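PDB 2OLM: Arf-GAP domain and FG repeat-containing protein 1 from Homo sapiens, which is required for vesicle docking or fusion in acrosome biogenesis and serves HIV-1 Rev as a cofactor in moving viral RNA; this chain is its zinc-binding Arf-GAP domain. Local coordinates for residues 8-20 and 67-81. Sequence-based numbering, arbitrary orientation.
Sequences QEEKHLKMLRDMT and ISMTTFTQQEIEFLQ
His12 NE2 donates to Gln74 OE1 at 2.6 Å; the oxygen lies in the imidazole plane, whereas the donor stands 39° out of the Gln74 carbonyl plane. The amide is fixed from its other end too, since Gln74 NE2 gives a nearly straight bond (169°) to Glu78 OE2. Thus NE2 ties helix 8-20 to the first turn of helix 74-81, and ND1, through a water that donates to Phe72 O, to the loop just before N-cap Thr73, which forms a capping box with Glu76. Ile77 is the knob in a hole made by His12, Met15, Leu16 and Met19. Its CG2 meets Met15 CE at a tight 3.5 Å. Bent at its last torsion, Met15 turns that methyl also against Gln81 NE2, and Met19 SD rests 3.6 Å from Leu80 CB. Leu16 CD2 reaches Phe72 CE2 at 3.9 Å, while Ile67 CG2 lies over one guanidinium face of Arg17, whose NH1 pairs with Glu10 of the second subunit. The helices run nearly parallel (16°), axes 10.3 Å apart, beside the Arf-GAP domain's three-stranded sheet: Met19 from helix 8-20 and Ile67 from the loop touch Phe46 of strand 45-47; Phe72 from the loop and Leu80 from helix 74-81 touch Val39 of strand 38-40.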
loop_
_atom_site.group_PDB
_atom_site.type_symbol
_atom_site.label_atom_id
_atom_site.label_comp_id
_atom_site.label_asym_id
_atom_site.label_seq_id
_atom_site.Cartn_x
_atom_site.Cartn_y
_atom_site.Cartn_z
ATOM N N GLN A 8 -4.061 -0.748 12.937
ATOM C CA GLN A 8 -3.148 -1.892 12.777
ATOM C C GLN A 8 -2.983 -2.304 11.329
ATOM O O GLN A 8 -1.850 -2.608 10.890
ATOM C CB GLN A 8 -3.647 -3.094 13.599
ATOM C CG GLN A 8 -3.573 -2.864 15.081
ATOM C CD GLN A 8 -2.227 -2.328 15.496
ATOM O OE1 GLN A 8 -1.201 -2.976 15.285
ATOM N NE2 GLN A 8 -2.212 -1.119 16.070
ATOM N N GLU A 9 -4.076 -2.304 10.578
ATOM C CA GLU A 9 -4.040 -2.616 9.141
ATOM C C GLU A 9 -3.123 -1.665 8.383
ATOM O O GLU A 9 -2.315 -2.092 7.568
ATOM C CB GLU A 9 -5.439 -2.599 8.510
ATOM C CG GLU A 9 -6.267 -3.799 8.929
ATOM C CD GLU A 9 -7.667 -3.782 8.364
ATOM O OE1 GLU A 9 -8.091 -2.751 7.802
ATOM O OE2 GLU A 9 -8.360 -4.817 8.499
ATOM N N GLU A 10 -3.233 -0.356 8.634
ATOM C CA GLU A 10 -2.416 0.579 7.900
ATOM C C GLU A 10 -0.962 0.532 8.350
ATOM O O GLU A 10 -0.051 0.698 7.546
ATOM C CB GLU A 10 -2.972 1.998 8.035
ATOM C CG GLU A 10 -4.394 2.134 7.497
ATOM C CD GLU A 10 -4.562 1.686 6.067
ATOM O OE1 GLU A 10 -3.805 2.141 5.208
ATOM O OE2 GLU A 10 -5.435 0.831 5.797
ATOM N N LYS A 11 -0.732 0.247 9.626
ATOM C CA LYS A 11 0.625 0.050 10.141
ATOM C C LYS A 11 1.308 -1.105 9.433
ATOM O O LYS A 11 2.473 -1.005 9.026
ATOM C CB LYS A 11 0.594 -0.206 11.651
ATOM C CG LYS A 11 1.973 -0.333 12.297
ATOM C CD LYS A 11 1.867 -0.707 13.785
ATOM N N HIS A 12 0.560 -2.179 9.252
ATOM C CA HIS A 12 1.131 -3.343 8.569
ATOM C C HIS A 12 1.491 -3.049 7.109
ATOM O O HIS A 12 2.524 -3.506 6.575
ATOM C CB HIS A 12 0.185 -4.527 8.672
ATOM C CG HIS A 12 0.016 -5.048 10.063
ATOM N ND1 HIS A 12 -1.142 -5.663 10.480
ATOM C CD2 HIS A 12 0.824 -4.996 11.145
ATOM C CE1 HIS A 12 -1.034 -5.987 11.754
ATOM N NE2 HIS A 12 0.155 -5.613 12.181
ATOM N N LEU A 13 0.649 -2.245 6.449
ATOM C CA LEU A 13 0.914 -1.856 5.072
ATOM C C LEU A 13 2.118 -0.911 5.013
ATOM O O LEU A 13 2.931 -0.972 4.091
ATOM C CB LEU A 13 -0.307 -1.183 4.456
ATOM C CG LEU A 13 -1.498 -2.105 4.197
ATOM C CD1 LEU A 13 -2.657 -1.287 3.621
ATOM C CD2 LEU A 13 -1.087 -3.227 3.230
ATOM N N LYS A 14 2.263 -0.031 6.001
ATOM C CA LYS A 14 3.462 0.815 6.041
ATOM C C LYS A 14 4.739 -0.059 6.170
ATOM O O LYS A 14 5.742 0.127 5.441
ATOM C CB LYS A 14 3.343 1.824 7.190
ATOM C CG LYS A 14 4.569 2.732 7.317
ATOM C CD LYS A 14 4.541 3.655 8.558
ATOM C CE LYS A 14 5.888 4.385 8.704
ATOM N NZ LYS A 14 6.079 5.125 10.025
ATOM N N MET A 15 4.659 -1.035 7.076
ATOM C CA MET A 15 5.773 -1.981 7.282
ATOM C C MET A 15 6.062 -2.789 6.012
ATOM O O MET A 15 7.206 -2.980 5.644
ATOM C CB MET A 15 5.446 -2.918 8.449
ATOM C CG MET A 15 5.422 -2.246 9.783
ATOM S SD MET A 15 4.557 -3.189 11.079
ATOM C CE MET A 15 5.864 -4.266 11.705
ATOM N N LEU A 16 5.021 -3.210 5.335
ATOM C CA LEU A 16 5.129 -3.936 4.075
ATOM C C LEU A 16 5.830 -3.118 2.996
ATOM O O LEU A 16 6.738 -3.589 2.287
ATOM C CB LEU A 16 3.720 -4.362 3.630
ATOM C CG LEU A 16 3.623 -5.169 2.361
ATOM C CD1 LEU A 16 4.383 -6.502 2.529
ATOM C CD2 LEU A 16 2.142 -5.409 2.041
ATOM N N ARG A 17 5.435 -1.855 2.874
ATOM C CA ARG A 17 6.032 -0.984 1.856
ATOM C C ARG A 17 7.468 -0.532 2.183
ATOM O O ARG A 17 8.248 -0.231 1.269
ATOM C CB ARG A 17 5.109 0.199 1.621
ATOM C CG ARG A 17 3.762 -0.194 1.033
ATOM C CD ARG A 17 3.866 -0.765 -0.379
ATOM N NE ARG A 17 2.581 -1.280 -0.833
ATOM C CZ ARG A 17 2.436 -2.030 -1.919
ATOM N NH1 ARG A 17 3.485 -2.322 -2.640
ATOM N NH2 ARG A 17 1.263 -2.472 -2.277
ATOM N N ASP A 18 7.819 -0.518 3.465
ATOM C CA ASP A 18 9.210 -0.409 3.865
ATOM C C ASP A 18 9.996 -1.575 3.244
ATOM O O ASP A 18 11.069 -1.376 2.680
ATOM C CB ASP A 18 9.350 -0.376 5.380
ATOM C CG ASP A 18 10.791 -0.188 5.839
ATOM O OD1 ASP A 18 11.271 0.972 5.875
ATOM O OD2 ASP A 18 11.440 -1.221 6.162
ATOM N N MET A 19 9.439 -2.783 3.309
ATOM C CA MET A 19 10.132 -3.948 2.786
ATOM C C MET A 19 10.115 -3.998 1.287
ATOM O O MET A 19 11.126 -4.349 0.670
ATOM C CB MET A 19 9.501 -5.233 3.319
ATOM C CG MET A 19 9.889 -5.531 4.758
ATOM S SD MET A 19 9.198 -7.084 5.373
ATOM C CE MET A 19 7.531 -6.548 5.786
ATOM N N THR A 20 9.009 -3.634 0.645
ATOM C CA THR A 20 8.956 -3.771 -0.810
ATOM C C THR A 20 9.903 -2.821 -1.533
ATOM O O THR A 20 10.210 -3.042 -2.713
ATOM C CB THR A 20 7.570 -3.592 -1.372
ATOM O OG1 THR A 20 7.074 -2.328 -0.910
ATOM C CG2 THR A 20 6.629 -4.708 -0.933
ATOM N N ILE A 67 0.344 -9.111 -2.431
ATOM C CA ILE A 67 0.862 -7.940 -1.718
ATOM C C ILE A 67 -0.207 -6.882 -1.478
ATOM O O ILE A 67 -0.325 -6.350 -0.368
ATOM C CB ILE A 67 2.085 -7.348 -2.443
ATOM C CG1 ILE A 67 3.263 -8.348 -2.390
ATOM C CG2 ILE A 67 2.480 -5.986 -1.855
ATOM C CD1 ILE A 67 4.451 -7.946 -3.171
ATOM N N SER A 68 -1.002 -6.633 -2.500
ATOM C CA SER A 68 -1.980 -5.522 -2.435
ATOM C C SER A 68 -3.322 -5.910 -1.835
ATOM O O SER A 68 -4.046 -5.031 -1.350
ATOM C CB SER A 68 -2.206 -4.968 -3.818
ATOM O OG SER A 68 -2.780 -5.936 -4.629
ATOM N N MET A 69 -3.677 -7.200 -1.819
ATOM C CA MET A 69 -5.016 -7.564 -1.431
ATOM C C MET A 69 -5.129 -8.336 -0.121
ATOM O O MET A 69 -6.218 -8.485 0.430
ATOM C CB MET A 69 -5.653 -8.329 -2.594
ATOM C CG MET A 69 -5.365 -7.639 -4.027
ATOM S SD MET A 69 -6.326 -8.251 -5.442
ATOM C CE MET A 69 -7.617 -8.034 -4.474
ATOM N N THR A 70 -4.020 -8.828 0.409
ATOM C CA THR A 70 -4.081 -9.612 1.650
ATOM C C THR A 70 -4.073 -8.687 2.854
ATOM O O THR A 70 -3.382 -7.673 2.877
ATOM C CB THR A 70 -2.858 -10.554 1.741
ATOM O OG1 THR A 70 -2.791 -11.348 0.563
ATOM C CG2 THR A 70 -2.897 -11.453 2.959
ATOM N N THR A 71 -4.821 -9.072 3.881
ATOM C CA THR A 71 -4.686 -8.425 5.173
ATOM C C THR A 71 -3.678 -9.256 5.952
ATOM O O THR A 71 -4.026 -10.301 6.522
ATOM C CB THR A 71 -6.016 -8.339 5.901
ATOM O OG1 THR A 71 -6.956 -7.649 5.069
ATOM C CG2 THR A 71 -5.858 -7.581 7.207
ATOM N N PHE A 72 -2.408 -8.850 5.888
ATOM C CA PHE A 72 -1.343 -9.587 6.585
ATOM C C PHE A 72 -1.489 -9.395 8.077
ATOM O O PHE A 72 -1.904 -8.332 8.544
ATOM C CB PHE A 72 0.030 -9.113 6.133
ATOM C CG PHE A 72 0.369 -9.528 4.741
ATOM C CD1 PHE A 72 0.697 -10.839 4.448
ATOM C CD2 PHE A 72 0.321 -8.627 3.705
ATOM C CE1 PHE A 72 0.996 -11.211 3.157
ATOM C CE2 PHE A 72 0.578 -9.008 2.432
ATOM C CZ PHE A 72 0.942 -10.315 2.148
ATOM N N THR A 73 -1.165 -10.414 8.845
ATOM C CA THR A 73 -1.119 -10.299 10.300
ATOM C C THR A 73 0.233 -9.762 10.807
ATOM O O THR A 73 1.238 -9.754 10.081
ATOM C CB THR A 73 -1.334 -11.646 10.954
ATOM O OG1 THR A 73 -0.221 -12.493 10.641
ATOM C CG2 THR A 73 -2.631 -12.283 10.449
ATOM N N GLN A 74 0.286 -9.311 12.062
ATOM C CA GLN A 74 1.529 -8.896 12.659
ATOM C C GLN A 74 2.587 -9.980 12.580
ATOM O O GLN A 74 3.747 -9.709 12.258
ATOM C CB GLN A 74 1.265 -8.492 14.119
ATOM C CG GLN A 74 2.464 -7.917 14.832
ATOM C CD GLN A 74 2.805 -6.472 14.442
ATOM O OE1 GLN A 74 1.913 -5.663 14.101
ATOM N NE2 GLN A 74 4.099 -6.135 14.503
ATOM N N GLN A 75 2.161 -11.229 12.855
ATOM C CA GLN A 75 3.078 -12.392 12.777
ATOM C C GLN A 75 3.683 -12.530 11.366
ATOM O O GLN A 75 4.888 -12.728 11.178
ATOM C CB GLN A 75 2.317 -13.670 13.163
ATOM C CG GLN A 75 2.108 -13.871 14.648
ATOM C CD GLN A 75 1.159 -15.029 14.896
ATOM O OE1 GLN A 75 1.584 -16.094 15.378
ATOM N NE2 GLN A 75 -0.107 -14.857 14.541
ATOM N N GLU A 76 2.852 -12.418 10.361
ATOM C CA GLU A 76 3.360 -12.526 9.012
ATOM C C GLU A 76 4.329 -11.401 8.641
ATOM O O GLU A 76 5.393 -11.636 8.050
ATOM C CB GLU A 76 2.206 -12.583 8.033
ATOM C CG GLU A 76 1.420 -13.865 8.109
ATOM C CD GLU A 76 0.179 -13.865 7.305
ATOM O OE1 GLU A 76 -0.513 -12.830 7.219
ATOM O OE2 GLU A 76 -0.147 -14.920 6.745
ATOM N N ILE A 77 3.961 -10.156 8.970
ATOM C CA ILE A 77 4.817 -9.010 8.699
ATOM C C ILE A 77 6.181 -9.171 9.382
ATOM O O ILE A 77 7.217 -8.977 8.775
ATOM C CB ILE A 77 4.127 -7.711 9.135
ATOM C CG1 ILE A 77 2.896 -7.453 8.252
ATOM C CG2 ILE A 77 5.152 -6.549 9.160
ATOM C CD1 ILE A 77 3.196 -7.125 6.782
ATOM N N GLU A 78 6.176 -9.607 10.635
ATOM C CA GLU A 78 7.446 -9.801 11.342
ATOM C C GLU A 78 8.287 -10.929 10.761
ATOM O O GLU A 78 9.509 -10.814 10.679
ATOM C CB GLU A 78 7.219 -10.022 12.818
ATOM C CG GLU A 78 6.658 -8.760 13.501
ATOM C CD GLU A 78 6.455 -8.869 14.965
ATOM O OE1 GLU A 78 6.663 -9.948 15.538
ATOM O OE2 GLU A 78 6.068 -7.855 15.553
ATOM N N PHE A 79 7.639 -11.997 10.313
ATOM C CA PHE A 79 8.372 -13.042 9.617
ATOM C C PHE A 79 9.063 -12.495 8.379
ATOM O O PHE A 79 10.209 -12.768 8.090
ATOM C CB PHE A 79 7.407 -14.189 9.251
ATOM C CG PHE A 79 8.072 -15.311 8.516
ATOM C CD1 PHE A 79 8.851 -16.215 9.228
ATOM C CD2 PHE A 79 7.993 -15.436 7.135
ATOM C CE1 PHE A 79 9.492 -17.264 8.598
ATOM C CE2 PHE A 79 8.667 -16.504 6.499
ATOM C CZ PHE A 79 9.422 -17.392 7.264
ATOM N N LEU A 80 8.334 -11.713 7.600
ATOM C CA LEU A 80 8.887 -11.124 6.399
ATOM C C LEU A 80 10.050 -10.170 6.698
ATOM O O LEU A 80 11.009 -10.115 5.961
ATOM C CB LEU A 80 7.791 -10.389 5.625
ATOM C CG LEU A 80 6.759 -11.271 4.947
ATOM C CD1 LEU A 80 5.536 -10.475 4.454
ATOM C CD2 LEU A 80 7.360 -12.083 3.808
ATOM N N GLN A 81 9.937 -9.426 7.793
ATOM C CA GLN A 81 11.012 -8.512 8.201
ATOM C C GLN A 81 12.288 -9.268 8.503
ATOM O O GLN A 81 13.374 -8.760 8.259
ATOM C CB GLN A 81 10.604 -7.720 9.427
ATOM C CG GLN A 81 9.566 -6.667 9.085
ATOM C CD GLN A 81 9.170 -5.864 10.292
ATOM O OE1 GLN A 81 9.123 -6.388 11.419
ATOM N NE2 GLN A 81 8.876 -4.584 10.081
HETATM O O HOH W 1 -3.205 -6.114 8.663
HETATM O O HOH W 2 9.227 -3.229 7.547
#